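Local coordinates for NUDIX hydrolase (Nitrosomonas europaea, PDB 2B0V), which probably hydrolyses phosphoanhydride bonds of nucleoside di- and triphosphates and of thiamine diphosphate with magnesium, as a monomeric Nudix hydrolase of the NudJ subfamily, at residues G40-E43 / P44-I48; I48-A51 / C52-E55; A110-S113 / I114-R118; R118-Q121 / A122-R125; H124-P127 / L128-Q131. All blocks are in the same frame, centred on the assembly; numbering follows the deposited sequence. Where two conformers were deposited one is given.

Contact 1 of 5, residues G40-E43 / P44-I48; sequences GHLE and PGESI
Glu46 reaches back to Glu43 across the loop of the Nudix box, the signature that runs from strand 39-41 through this turn into helix 48-60. The Glu46 side chain starts with CG between its backbone N and carbonyl carbon, chi1 68°. Beyond CG it is extended, which carries the carboxylate across the mouth of the loop. There OE2 accepts a nearly straight hydrogen bond from Glu43 N, at 2.9 Å. The donor comes from the anti side of the carboxylate and lies 29° out of its plane. The same OE2 forms a salt bridge with Arg54 on the following helix, so it is gripped from two residues. Arg54 also bonds the carbonyl of His41 and thus ties the helix to both limbs of the loop. The carboxylates of Glu43 and Glu46 are turned almost parallel, their planes 17° apart. Glu43 OE1 and Glu46 OE2 are 4.6 Å apart.

Leu42 and Glu46 run past each other in opposite directions. Leu42 CD1 lies against Glu46 CG at 3.8 Å. It also touches Ile48 CG1 at 4.2 Å, where the helix begins. Ser47 is the N-cap of that helix, and its OG accepts from Gln50 N. Two waters complete the turn. One donates to the carbonyls of Glu43 and Glu46. The other donates to Glu43 OE1 at 2.9 Å and, weakly, to Glu46 OE1 at 2.8 Å.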
loop_
_atom_site.group_PDB
_atom_site.type_symbol
_atom_site.label_atom_id
_atom_site.label_comp_id
_atom_site.label_asym_id
_atom_site.label_seq_id
_atom_site.Cartn_x
_atom_site.Cartn_y
_atom_site.Cartn_z
ATOM N N GLY A 40 1.468 -3.781 3.692
ATOM C CA GLY A 40 1.929 -4.852 4.580
ATOM C C GLY A 40 0.829 -5.375 5.470
ATOM O O GLY A 40 -0.319 -4.943 5.373
ATOM N N HIS A 41 1.195 -6.299 6.351
ATOM C CA HIS A 41 0.217 -6.947 7.197
ATOM C C HIS A 41 -0.143 -6.107 8.414
ATOM O O HIS A 41 0.736 -5.500 9.030
ATOM C CB HIS A 41 0.799 -8.254 7.697
ATOM C CG HIS A 41 0.766 -9.347 6.683
ATOM N ND1 HIS A 41 1.429 -9.264 5.477
ATOM C CD2 HIS A 41 0.156 -10.554 6.697
ATOM C CE1 HIS A 41 1.233 -10.375 4.792
ATOM N NE2 HIS A 41 0.463 -11.172 5.508
ATOM N N LEU A 42 -1.419 -6.098 8.786
ATOM C CA LEU A 42 -1.837 -5.573 10.080
ATOM C C LEU A 42 -1.107 -6.329 11.192
ATOM O O LEU A 42 -1.034 -7.566 11.152
ATOM C CB LEU A 42 -3.351 -5.793 10.245
ATOM C CG LEU A 42 -3.927 -5.242 11.558
ATOM C CD1 LEU A 42 -3.901 -3.714 11.460
ATOM C CD2 LEU A 42 -5.354 -5.721 11.666
ATOM N N GLU A 43 -0.619 -5.600 12.193
ATOM C CA GLU A 43 0.058 -6.178 13.388
ATOM C C GLU A 43 -0.850 -5.999 14.612
ATOM O O GLU A 43 -1.716 -5.127 14.608
ATOM C CB GLU A 43 1.402 -5.480 13.614
ATOM C CG GLU A 43 2.348 -5.688 12.459
ATOM C CD GLU A 43 3.666 -4.979 12.665
ATOM O OE1 GLU A 43 3.798 -4.238 13.673
ATOM O OE2 GLU A 43 4.578 -5.171 11.828
ATOM N N PRO A 44 -0.706 -6.854 15.651
ATOM C CA PRO A 44 -1.573 -6.603 16.820
ATOM C C PRO A 44 -1.347 -5.215 17.431
ATOM O O PRO A 44 -0.273 -4.643 17.283
ATOM C CB PRO A 44 -1.145 -7.675 17.829
ATOM C CG PRO A 44 -0.445 -8.723 17.038
ATOM C CD PRO A 44 0.138 -8.057 15.824
ATOM N N GLY A 45 -2.377 -4.696 18.088
ATOM C CA GLY A 45 -2.226 -3.473 18.872
ATOM C C GLY A 45 -2.300 -2.191 18.071
ATOM O O GLY A 45 -1.882 -1.132 18.565
ATOM N N GLU A 46 -2.801 -2.260 16.832
ATOM C CA GLU A 46 -2.915 -1.028 16.048
ATOM C C GLU A 46 -4.189 -1.000 15.231
ATOM O O GLU A 46 -4.735 -2.039 14.827
ATOM C CB GLU A 46 -1.701 -0.850 15.095
ATOM C CG GLU A 46 -1.657 -1.895 13.968
ATOM C CD GLU A 46 -0.398 -1.846 13.093
ATOM O OE1 GLU A 46 0.434 -0.928 13.228
ATOM O OE2 GLU A 46 -0.273 -2.734 12.227
ATOM N N SER A 47 -4.635 0.209 14.916
ATOM C CA SER A 47 -5.787 0.327 14.052
ATOM C C SER A 47 -5.354 0.099 12.609
ATOM O O SER A 47 -4.155 0.142 12.284
ATOM C CB SER A 47 -6.402 1.710 14.149
ATOM O OG SER A 47 -5.476 2.699 13.672
ATOM N N ILE A 48 -6.338 -0.128 11.752
ATOM C CA ILE A 48 -6.027 -0.360 10.350
ATOM C C ILE A 48 -5.441 0.922 9.710
ATOM O O ILE A 48 -4.472 0.870 8.976
ATOM C CB ILE A 48 -7.282 -0.867 9.602
ATOM C CG1 ILE A 48 -7.564 -2.282 10.075
ATOM C CG2 ILE A 48 -7.038 -0.870 8.089
ATOM C CD1 ILE A 48 -8.893 -2.866 9.668
HETATM O O HOH W 1 -4.258 -4.570 15.214
HETATM O O HOH W 2 2.398 -1.992 14.916
#

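Contact 2 of 5, residues I48-A51 / C52-E55; sequences IIQA and CSRE
The first turns of the Nudix box helix, 48-60, hold this contact. Ile48 to Ala51 accept in order from the backbone N atoms of Cys52 to Glu55. The Arg54 N to Gln50 O bond measures 2.8 Å. Glu55 N to Ala51 O measures 2.9 Å.

On the outer side a water joins Gln50 to Ser53. It donates to Gln50 OE1 at 2.7 Å and lies 2.7 Å from Ser53 OG. Gln50 bends at chi2, -64°, and this brings its amide oxygen forward along the helix, toward the water it shares with Ser53. Gln50 OE1 and Ser53 OG themselves stay 4.1 Å apart.

On another side Arg54 folds back over Ala51. Its chain bends at chi3, 55°, after leaving with CG anti to the backbone N. The guanidinium then has Ala51 O above one face, offset toward the rim, and Arg54 NH2 lies 4.1 Å from Ala51 CB. Arg54 NH1 forms a salt bridge with Glu55 OE2 at 2.9 Å, whose hydrogen bond is weak. Arg54 also pairs with Glu46 and Glu58, so acids before and after it share one guanidinium. Cys52 turns to the sheet, against Ala13 and Phe89.

Bonds to several acids probably fix the rotation of the guanidinium. The arginine in turn probably holds those glutamates in place, consistent with its position in the Nudix box.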
loop_
_atom_site.group_PDB
_atom_site.type_symbol
_atom_site.label_atom_id
_atom_site.label_comp_id
_atom_site.label_asym_id
_atom_site.label_seq_id
_atom_site.Cartn_x
_atom_site.Cartn_y
_atom_site.Cartn_z
ATOM N N ILE A 48 -6.338 -0.128 11.752
ATOM C CA ILE A 48 -6.027 -0.360 10.350
ATOM C C ILE A 48 -5.441 0.922 9.710
ATOM O O ILE A 48 -4.472 0.870 8.976
ATOM C CB ILE A 48 -7.282 -0.867 9.602
ATOM C CG1 ILE A 48 -7.564 -2.282 10.075
ATOM C CG2 ILE A 48 -7.038 -0.870 8.089
ATOM C CD1 ILE A 48 -8.893 -2.866 9.668
ATOM N N ILE A 49 -6.039 2.066 10.011
ATOM C CA ILE A 49 -5.516 3.316 9.445
ATOM C C ILE A 49 -4.061 3.576 9.887
ATOM O O ILE A 49 -3.193 4.001 9.080
ATOM C CB ILE A 49 -6.424 4.512 9.812
ATOM C CG1 ILE A 49 -7.735 4.366 9.041
ATOM C CG2 ILE A 49 -5.782 5.805 9.363
ATOM C CD1 ILE A 49 -8.833 5.345 9.469
ATOM N N GLN A 50 -3.794 3.351 11.169
ATOM C CA GLN A 50 -2.417 3.530 11.655
ATOM C C GLN A 50 -1.450 2.502 11.061
ATOM O O GLN A 50 -0.285 2.851 10.792
ATOM C CB GLN A 50 -2.354 3.581 13.182
ATOM C CG GLN A 50 -3.041 4.857 13.756
ATOM C CD GLN A 50 -2.333 6.130 13.315
ATOM O OE1 GLN A 50 -2.698 6.774 12.328
ATOM N NE2 GLN A 50 -1.280 6.484 14.029
ATOM N N ALA A 51 -1.921 1.288 10.784
ATOM C CA ALA A 51 -1.085 0.265 10.105
ATOM C C ALA A 51 -0.678 0.797 8.754
ATOM O O ALA A 51 0.463 0.600 8.304
ATOM C CB ALA A 51 -1.886 -0.995 9.894
ATOM N N CYS A 52 -1.628 1.441 8.076
ATOM C CA CYS A 52 -1.355 1.999 6.755
ATOM C C CYS A 52 -0.245 3.063 6.846
ATOM O O CYS A 52 0.691 3.041 6.063
ATOM C CB CYS A 52 -2.633 2.558 6.132
ATOM S SG CYS A 52 -2.339 3.147 4.412
ATOM N N SER A 53 -0.360 3.975 7.814
ATOM C CA SER A 53 0.649 5.011 7.950
ATOM C C SER A 53 1.995 4.402 8.316
ATOM O O SER A 53 3.035 4.884 7.833
ATOM C CB SER A 53 0.229 6.018 9.004
ATOM O OG SER A 53 -0.959 6.660 8.579
ATOM N N ARG A 54 1.985 3.385 9.166
ATOM C CA ARG A 54 3.223 2.718 9.601
ATOM C C ARG A 54 3.904 2.113 8.378
ATOM O O ARG A 54 5.109 2.272 8.200
ATOM C CB ARG A 54 2.923 1.625 10.600
ATOM C CG ARG A 54 4.154 0.785 10.940
ATOM C CD ARG A 54 3.870 -0.290 11.984
ATOM N NE ARG A 54 2.758 -1.175 11.612
ATOM C CZ ARG A 54 2.822 -2.099 10.656
ATOM N NH1 ARG A 54 3.940 -2.266 9.948
ATOM N NH2 ARG A 54 1.762 -2.861 10.401
ATOM N N GLU A 55 3.131 1.427 7.527
ATOM C CA GLU A 55 3.725 0.815 6.351
ATOM C C GLU A 55 4.322 1.840 5.390
ATOM O O GLU A 55 5.416 1.606 4.858
ATOM C CB GLU A 55 2.713 -0.080 5.658
ATOM C CG GLU A 55 2.445 -1.454 6.377
ATOM C CD GLU A 55 3.663 -2.368 6.519
ATOM O OE1 GLU A 55 4.730 -2.127 5.902
ATOM O OE2 GLU A 55 3.553 -3.355 7.277
HETATM O O HOH W 3 -1.396 8.396 10.661
#

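Contact 3 of 5, residues A110-S113 / I114-R118; sequences AWFS and IDEIR
Ser113 and Glu116 bond each other in both directions, forming a capping box where strand 106-113 passes into helix 114-119. Ser113 OG accepts from Glu116 N at 3.3 Å. In return, Glu116 OE1 accepts from Ser113 N at 3.0 Å, nearly straight at 167°. This donor meets the carboxylate on its anti side, 35° out of plane. A chi1 of 66° aims Ser113 OG at the first turn of the helix. The Glu116 chain is extended beyond CG and passes Ser113 OG on its way back to the strand, with Glu116 CG 3.2 Å from that oxygen.

Ser113 O accepts from Ile117 N at 3.0 Å. Ile117 CG1 packs on Phe112 CB at 3.6 Å.

Further out, Ile114 CG1 lies over the centre of one face of the Arg118 guanidinium, 3.4 Å above its plane. Ile114 and Ile117 touch Ile133, and Ile117 also rests on Leu23, so the helix meets both helix 128-137 and strand 20-26.

Backbone N-H groups at a helix start lack acceptors from a preceding turn. Ser113 supplies one for Glu116. The Glu116 carboxylate would probably also interact favourably with the positive end of the helix dipole.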
loop_
_atom_site.group_PDB
_atom_site.type_symbol
_atom_site.label_atom_id
_atom_site.label_comp_id
_atom_site.label_asym_id
_atom_site.label_seq_id
_atom_site.Cartn_x
_atom_site.Cartn_y
_atom_site.Cartn_z
ATOM N N ALA A 110 9.958 5.028 -5.232
ATOM C CA ALA A 110 10.069 6.075 -6.229
ATOM C C ALA A 110 8.709 6.459 -6.778
ATOM O O ALA A 110 7.709 5.770 -6.490
ATOM C CB ALA A 110 11.001 5.601 -7.388
ATOM N N TRP A 111 8.676 7.531 -7.576
ATOM C CA TRP A 111 7.402 8.017 -8.138
ATOM C C TRP A 111 7.242 7.562 -9.569
ATOM O O TRP A 111 8.162 7.799 -10.384
ATOM C CB TRP A 111 7.356 9.540 -8.097
ATOM C CG TRP A 111 7.339 10.065 -6.662
ATOM C CD1 TRP A 111 8.425 10.347 -5.864
ATOM C CD2 TRP A 111 6.181 10.377 -5.889
ATOM N NE1 TRP A 111 8.004 10.810 -4.636
ATOM C CE2 TRP A 111 6.630 10.848 -4.628
ATOM C CE3 TRP A 111 4.800 10.301 -6.137
ATOM C CZ2 TRP A 111 5.720 11.203 -3.592
ATOM C CZ3 TRP A 111 3.917 10.682 -5.127
ATOM C CH2 TRP A 111 4.394 11.146 -3.889
ATOM N N PHE A 112 6.100 6.927 -9.879
ATOM C CA PHE A 112 5.891 6.396 -11.236
ATOM C C PHE A 112 4.624 6.972 -11.873
ATOM O O PHE A 112 3.582 7.049 -11.227
ATOM C CB PHE A 112 5.725 4.866 -11.186
ATOM C CG PHE A 112 6.909 4.129 -10.686
ATOM C CD1 PHE A 112 7.778 3.492 -11.599
ATOM C CD2 PHE A 112 7.161 4.010 -9.294
ATOM C CE1 PHE A 112 8.861 2.749 -11.107
ATOM C CE2 PHE A 112 8.235 3.276 -8.824
ATOM C CZ PHE A 112 9.098 2.660 -9.728
ATOM N N SER A 113 4.696 7.291 -13.159
ATOM C CA SER A 113 3.517 7.723 -13.917
ATOM C C SER A 113 2.646 6.515 -14.285
ATOM O O SER A 113 3.119 5.373 -14.280
ATOM C CB SER A 113 3.981 8.390 -15.217
ATOM O OG SER A 113 4.605 7.413 -16.046
ATOM N N ILE A 114 1.386 6.756 -14.653
ATOM C CA ILE A 114 0.520 5.639 -15.030
ATOM C C ILE A 114 1.130 4.826 -16.191
ATOM O O ILE A 114 1.038 3.589 -16.209
ATOM C CB ILE A 114 -0.919 6.106 -15.361
ATOM C CG1 ILE A 114 -1.851 4.899 -15.436
ATOM C CG2 ILE A 114 -0.970 6.944 -16.648
ATOM C CD1 ILE A 114 -1.921 4.138 -14.162
ATOM N N ASP A 115 1.746 5.508 -17.162
ATOM C CA ASP A 115 2.325 4.785 -18.301
ATOM C C ASP A 115 3.393 3.799 -17.837
ATOM O O ASP A 115 3.437 2.656 -18.309
ATOM C CB ASP A 115 2.886 5.744 -19.361
ATOM C CG ASP A 115 1.790 6.333 -20.224
ATOM O OD1 ASP A 115 0.598 6.196 -19.850
ATOM O OD2 ASP A 115 2.098 6.923 -21.277
ATOM N N GLU A 116 4.241 4.251 -16.912
ATOM C CA GLU A 116 5.329 3.424 -16.412
ATOM C C GLU A 116 4.784 2.233 -15.631
ATOM O O GLU A 116 5.286 1.095 -15.745
ATOM C CB GLU A 116 6.273 4.251 -15.524
ATOM C CG GLU A 116 7.066 5.352 -16.313
ATOM C CD GLU A 116 7.752 6.476 -15.445
ATOM O OE1 GLU A 116 7.408 6.789 -14.271
ATOM O OE2 GLU A 116 8.700 7.110 -15.975
ATOM N N ILE A 117 3.765 2.504 -14.814
ATOM C CA ILE A 117 3.154 1.436 -14.020
ATOM C C ILE A 117 2.541 0.387 -14.949
ATOM O O ILE A 117 2.778 -0.824 -14.796
ATOM C CB ILE A 117 2.087 2.025 -13.059
ATOM C CG1 ILE A 117 2.767 2.942 -12.033
ATOM C CG2 ILE A 117 1.341 0.927 -12.300
ATOM C CD1 ILE A 117 1.771 3.880 -11.298
ATOM N N ARG A 118 1.789 0.834 -15.959
ATOM C CA ARG A 118 1.175 -0.117 -16.900
ATOM C C ARG A 118 2.222 -0.943 -17.631
ATOM O O ARG A 118 2.036 -2.142 -17.798
ATOM C CB ARG A 118 0.236 0.571 -17.899
ATOM C CG ARG A 118 -0.990 1.182 -17.297
ATOM C CD ARG A 118 -1.861 1.827 -18.388
ATOM N NE ARG A 118 -3.018 2.526 -17.833
ATOM C CZ ARG A 118 -3.480 3.708 -18.251
ATOM N NH1 ARG A 118 -2.897 4.376 -19.247
ATOM N NH2 ARG A 118 -4.545 4.232 -17.655
#

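Contact 4 of 5, residues R118-Q121 / A122-R125; sequences RAKQ and AMHR. With EDO (1,2-ethanediol), chain D.
Packing joins Lys120 and Met123, a selenomethionine; their side chains lie side by side and point the same way. Lys120 CE approaches Met123 SE to 3.9 Å. The Met123 chi1 of 64° brings CG back over Lys120 O.

A CH-pi contact joins Gln121 to His124. Gln121 CA sits over the centre of one face of the His124 ring, 3.6 Å from the centroid and 12° off the normal. The Gln121 amide is nearly parallel to that ring, their planes 16° apart.

The turn after helix 114-119 includes a short 3-10 segment, 121-123, in the connection to helix 128-137 of the Nudix fold. Two backbone bonds shape it: Met123 N to Lys120 O at 2.9 Å and His124 N to Gln121 O at 3.0 Å.

Among the side-chain hydrogen bonds, Gln121 NE2 donates to Arg118 O on a lone pair, at 3.1 Å. Gln121 thus meets Arg118 O with both its backbone and its side-chain N-H. His124 NE2 bonds to Ile117 O, back on helix 114-119. A water donates to Ala119 O and accepts from Ala122 N at 2.8 Å. Arg125 NH1 pairs with Glu26 and bonds weakly to O1 of 1,2-ethanediol, probably from the crystallisation liquor.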
loop_
_atom_site.group_PDB
_atom_site.type_symbol
_atom_site.label_atom_id
_atom_site.label_comp_id
_atom_site.label_asym_id
_atom_site.label_seq_id
_atom_site.Cartn_x
_atom_site.Cartn_y
_atom_site.Cartn_z
ATOM N N ARG A 118 1.789 0.834 -15.959
ATOM C CA ARG A 118 1.175 -0.117 -16.900
ATOM C C ARG A 118 2.222 -0.943 -17.631
ATOM O O ARG A 118 2.036 -2.142 -17.798
ATOM C CB ARG A 118 0.236 0.571 -17.899
ATOM C CG ARG A 118 -0.990 1.182 -17.297
ATOM C CD ARG A 118 -1.861 1.827 -18.388
ATOM N NE ARG A 118 -3.018 2.526 -17.833
ATOM C CZ ARG A 118 -3.480 3.708 -18.251
ATOM N NH1 ARG A 118 -2.897 4.376 -19.247
ATOM N NH2 ARG A 118 -4.545 4.232 -17.655
ATOM N N ALA A 119 3.365 -0.332 -17.989
ATOM C CA ALA A 119 4.384 -1.043 -18.768
ATOM C C ALA A 119 5.129 -2.060 -17.903
ATOM O O ALA A 119 5.829 -2.929 -18.405
ATOM C CB ALA A 119 5.351 -0.040 -19.399
ATOM N N LYS A 120 4.957 -1.943 -16.589
ATOM C CA LYS A 120 5.628 -2.830 -15.644
ATOM C C LYS A 120 4.671 -3.879 -15.075
ATOM O O LYS A 120 4.969 -4.504 -14.063
ATOM C CB LYS A 120 6.282 -2.004 -14.538
ATOM C CG LYS A 120 7.657 -1.526 -14.953
ATOM C CD LYS A 120 8.330 -0.824 -13.793
ATOM C CE LYS A 120 9.809 -0.781 -14.009
ATOM N NZ LYS A 120 10.138 -0.045 -15.237
ATOM N N GLN A 121 3.509 -4.038 -15.723
ATOM C CA GLN A 121 2.442 -4.920 -15.250
ATOM C C GLN A 121 2.949 -6.329 -14.925
ATOM O O GLN A 121 2.577 -6.888 -13.879
ATOM C CB GLN A 121 1.295 -4.973 -16.279
ATOM C CG GLN A 121 -0.083 -5.186 -15.676
ATOM C CD GLN A 121 -1.169 -4.174 -16.189
ATOM O OE1 GLN A 121 -2.330 -4.241 -15.774
ATOM N NE2 GLN A 121 -0.781 -3.250 -17.072
ATOM N N ALA A 122 3.822 -6.884 -15.775
ATOM C CA ALA A 122 4.309 -8.243 -15.515
ATOM C C ALA A 122 5.086 -8.402 -14.188
ATOM O O ALA A 122 5.139 -9.513 -13.645
ATOM C CB ALA A 122 5.116 -8.796 -16.717
HETATM N N MSE A 123 5.657 -7.312 -13.664
HETATM C CA MSE A 123 6.422 -7.380 -12.391
HETATM C C MSE A 123 5.612 -6.791 -11.220
HETATM O O MSE A 123 6.138 -6.644 -10.121
HETATM C CB MSE A 123 7.810 -6.738 -12.504
HETATM C CG MSE A 123 7.788 -5.262 -12.777
HETATM SE SE MSE A 123 9.610 -4.513 -12.910
HETATM C CE MSE A 123 9.873 -4.248 -11.027
ATOM N N HIS A 124 4.324 -6.498 -11.427
ATOM C CA HIS A 124 3.503 -6.089 -10.275
ATOM C C HIS A 124 3.426 -7.254 -9.289
ATOM O O HIS A 124 3.280 -8.430 -9.689
ATOM C CB HIS A 124 2.100 -5.720 -10.690
ATOM C CG HIS A 124 2.008 -4.446 -11.451
ATOM N ND1 HIS A 124 0.799 -3.883 -11.780
ATOM C CD2 HIS A 124 2.962 -3.619 -11.939
ATOM C CE1 HIS A 124 1.004 -2.783 -12.480
ATOM N NE2 HIS A 124 2.305 -2.594 -12.584
ATOM N N ARG A 125 3.465 -6.919 -7.997
ATOM C CA ARG A 125 3.386 -7.957 -6.983
ATOM C C ARG A 125 2.082 -8.776 -7.076
ATOM O O ARG A 125 2.106 -10.000 -6.971
ATOM C CB ARG A 125 3.587 -7.361 -5.589
ATOM C CG ARG A 125 3.353 -8.337 -4.458
ATOM C CD ARG A 125 4.623 -8.652 -3.763
ATOM N NE ARG A 125 4.499 -9.593 -2.632
ATOM C CZ ARG A 125 4.637 -9.270 -1.339
ATOM N NH1 ARG A 125 4.869 -8.003 -0.964
ATOM N NH2 ARG A 125 4.540 -10.225 -0.403
HETATM C C1 EDO D . 5.197 -5.216 2.125
HETATM O O1 EDO D . 4.271 -5.730 1.115
HETATM C C2 EDO D . 5.147 -5.892 3.513
HETATM O O2 EDO D . 5.590 -5.050 4.625
HETATM O O HOH W 4 4.992 -5.795 -18.108
#

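Contact 5 of 5, residues H124-P127 / L128-Q131; sequences HRTP and LVMQ. With EDO (1,2-ethanediol), chain D.
Val129 lies against the imidazole of His124. His124 CB meets Val129 CB at 4.0 Å. CG and ND1 come next, with Val129 CG1 over one face of the His124 ring, 4.1 Å from the centroid and offset toward the rim. His124 ND1 also lies 2.7 Å from a water in the ring plane. This water donates to Thr126 O and accepts from Met130 N, so it links the ring, the turn and the helix. Met130, a selenomethionine, brings SE to the ring edge, 3.9 Å from His124 CE1, in the manner of a Met-aromatic contact. The last ring atom, NE2, is held by Ile117 O.

Thr126 is the polar partner of the helix start. With chi1 at 70°, Thr126 OG1 turns to the helix and accepts from Leu128 N at 3.0 Å. Thr126 O accepts from Val129 N at 3.2 Å. Pro127 O takes Gln131 N.

Outside, Leu128 packs on Tyr73 and Trp75 of strand 62-77. Val129 O bonds to Gln37. A threonine side chain that caps, followed by a proline, is common where a helix begins; here it leads into helix 128-137 of the Nudix fold.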
loop_
_atom_site.group_PDB
_atom_site.type_symbol
_atom_site.label_atom_id
_atom_site.label_comp_id
_atom_site.label_asym_id
_atom_site.label_seq_id
_atom_site.Cartn_x
_atom_site.Cartn_y
_atom_site.Cartn_z
ATOM N N HIS A 124 4.324 -6.498 -11.427
ATOM C CA HIS A 124 3.503 -6.089 -10.275
ATOM C C HIS A 124 3.426 -7.254 -9.289
ATOM O O HIS A 124 3.280 -8.430 -9.689
ATOM C CB HIS A 124 2.100 -5.720 -10.690
ATOM C CG HIS A 124 2.008 -4.446 -11.451
ATOM N ND1 HIS A 124 0.799 -3.883 -11.780
ATOM C CD2 HIS A 124 2.962 -3.619 -11.939
ATOM C CE1 HIS A 124 1.004 -2.783 -12.480
ATOM N NE2 HIS A 124 2.305 -2.594 -12.584
ATOM N N ARG A 125 3.465 -6.919 -7.997
ATOM C CA ARG A 125 3.386 -7.957 -6.983
ATOM C C ARG A 125 2.082 -8.776 -7.076
ATOM O O ARG A 125 2.106 -10.000 -6.971
ATOM C CB ARG A 125 3.587 -7.361 -5.589
ATOM C CG ARG A 125 3.353 -8.337 -4.458
ATOM C CD ARG A 125 4.623 -8.652 -3.763
ATOM N NE ARG A 125 4.499 -9.593 -2.632
ATOM C CZ ARG A 125 4.637 -9.270 -1.339
ATOM N NH1 ARG A 125 4.869 -8.003 -0.964
ATOM N NH2 ARG A 125 4.540 -10.225 -0.403
ATOM N N THR A 126 0.965 -8.102 -7.294
ATOM C CA THR A 126 -0.345 -8.792 -7.438
ATOM C C THR A 126 -1.190 -7.981 -8.409
ATOM O O THR A 126 -0.837 -6.848 -8.717
ATOM C CB THR A 126 -1.135 -8.836 -6.095
ATOM O OG1 THR A 126 -1.581 -7.517 -5.768
ATOM C CG2 THR A 126 -0.295 -9.429 -4.912
ATOM N N PRO A 127 -2.314 -8.555 -8.884
ATOM C CA PRO A 127 -3.242 -7.794 -9.704
ATOM C C PRO A 127 -3.830 -6.561 -9.004
ATOM O O PRO A 127 -4.358 -5.649 -9.685
ATOM C CB PRO A 127 -4.341 -8.826 -10.029
ATOM C CG PRO A 127 -3.654 -10.130 -9.927
ATOM C CD PRO A 127 -2.785 -9.947 -8.715
ATOM N N LEU A 128 -3.715 -6.495 -7.674
ATOM C CA LEU A 128 -4.259 -5.365 -6.921
ATOM C C LEU A 128 -3.479 -4.074 -7.078
ATOM O O LEU A 128 -4.011 -2.973 -6.814
ATOM C CB LEU A 128 -4.395 -5.710 -5.435
ATOM C CG LEU A 128 -5.189 -6.951 -5.038
ATOM C CD1 LEU A 128 -5.430 -6.801 -3.554
ATOM C CD2 LEU A 128 -6.506 -7.112 -5.837
ATOM N N VAL A 129 -2.220 -4.206 -7.507
ATOM C CA VAL A 129 -1.384 -3.014 -7.681
ATOM C C VAL A 129 -2.064 -2.127 -8.698
ATOM O O VAL A 129 -2.249 -0.910 -8.478
ATOM C CB VAL A 129 0.043 -3.372 -8.136
ATOM C CG1 VAL A 129 0.844 -2.118 -8.333
ATOM C CG2 VAL A 129 0.709 -4.218 -7.058
HETATM N N MSE A 130 -2.452 -2.725 -9.828
HETATM C CA MSE A 130 -3.123 -1.948 -10.847
HETATM C C MSE A 130 -4.562 -1.617 -10.444
HETATM O O MSE A 130 -5.035 -0.483 -10.637
HETATM C CB MSE A 130 -3.081 -2.717 -12.191
HETATM C CG MSE A 130 -3.504 -1.922 -13.388
HETATM SE SE MSE A 130 -2.037 -0.694 -13.879
HETATM C CE MSE A 130 -2.962 0.844 -13.239
ATOM N N GLN A 131 -5.264 -2.591 -9.869
ATOM C CA GLN A 131 -6.697 -2.381 -9.572
ATOM C C GLN A 131 -6.893 -1.231 -8.586
ATOM O O GLN A 131 -7.812 -0.396 -8.753
ATOM C CB GLN A 131 -7.365 -3.649 -9.026
ATOM C CG GLN A 131 -8.909 -3.524 -8.949
ATOM C CD GLN A 131 -9.515 -3.228 -10.318
ATOM O OE1 GLN A 131 -10.218 -2.235 -10.517
ATOM N NE2 GLN A 131 -9.166 -4.036 -11.274
HETATM C C1 EDO D . 5.197 -5.216 2.125
HETATM O O1 EDO D . 4.271 -5.730 1.115
HETATM C C2 EDO D . 5.147 -5.892 3.513
HETATM O O2 EDO D . 5.590 -5.050 4.625
HETATM O O HOH W 5 -1.425 -5.210 -10.919
#

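Overall arrangement
Contacts 1 and 2 share Ile48 and belong to the Nudix box, while contacts 3, 4 and 5 lie on the opposite side of the chain's centre. The first pair is joined by ionic chemistry, with Arg54 of contact 2 bound to Glu46 of contact 1. The other three follow helix 114-119 into helix 128-137. His124 ties them together through Ile117, and Met130 packs on Ile114, Ile117 and Arg118. Contacts 1, 3 and 4 lie at the surface, where a carboxylate-to-backbone bond, a capping box and a 3-10 turn shape the chain. Contacts 2 and 5 are partly buried, and their helices pack on the sheet.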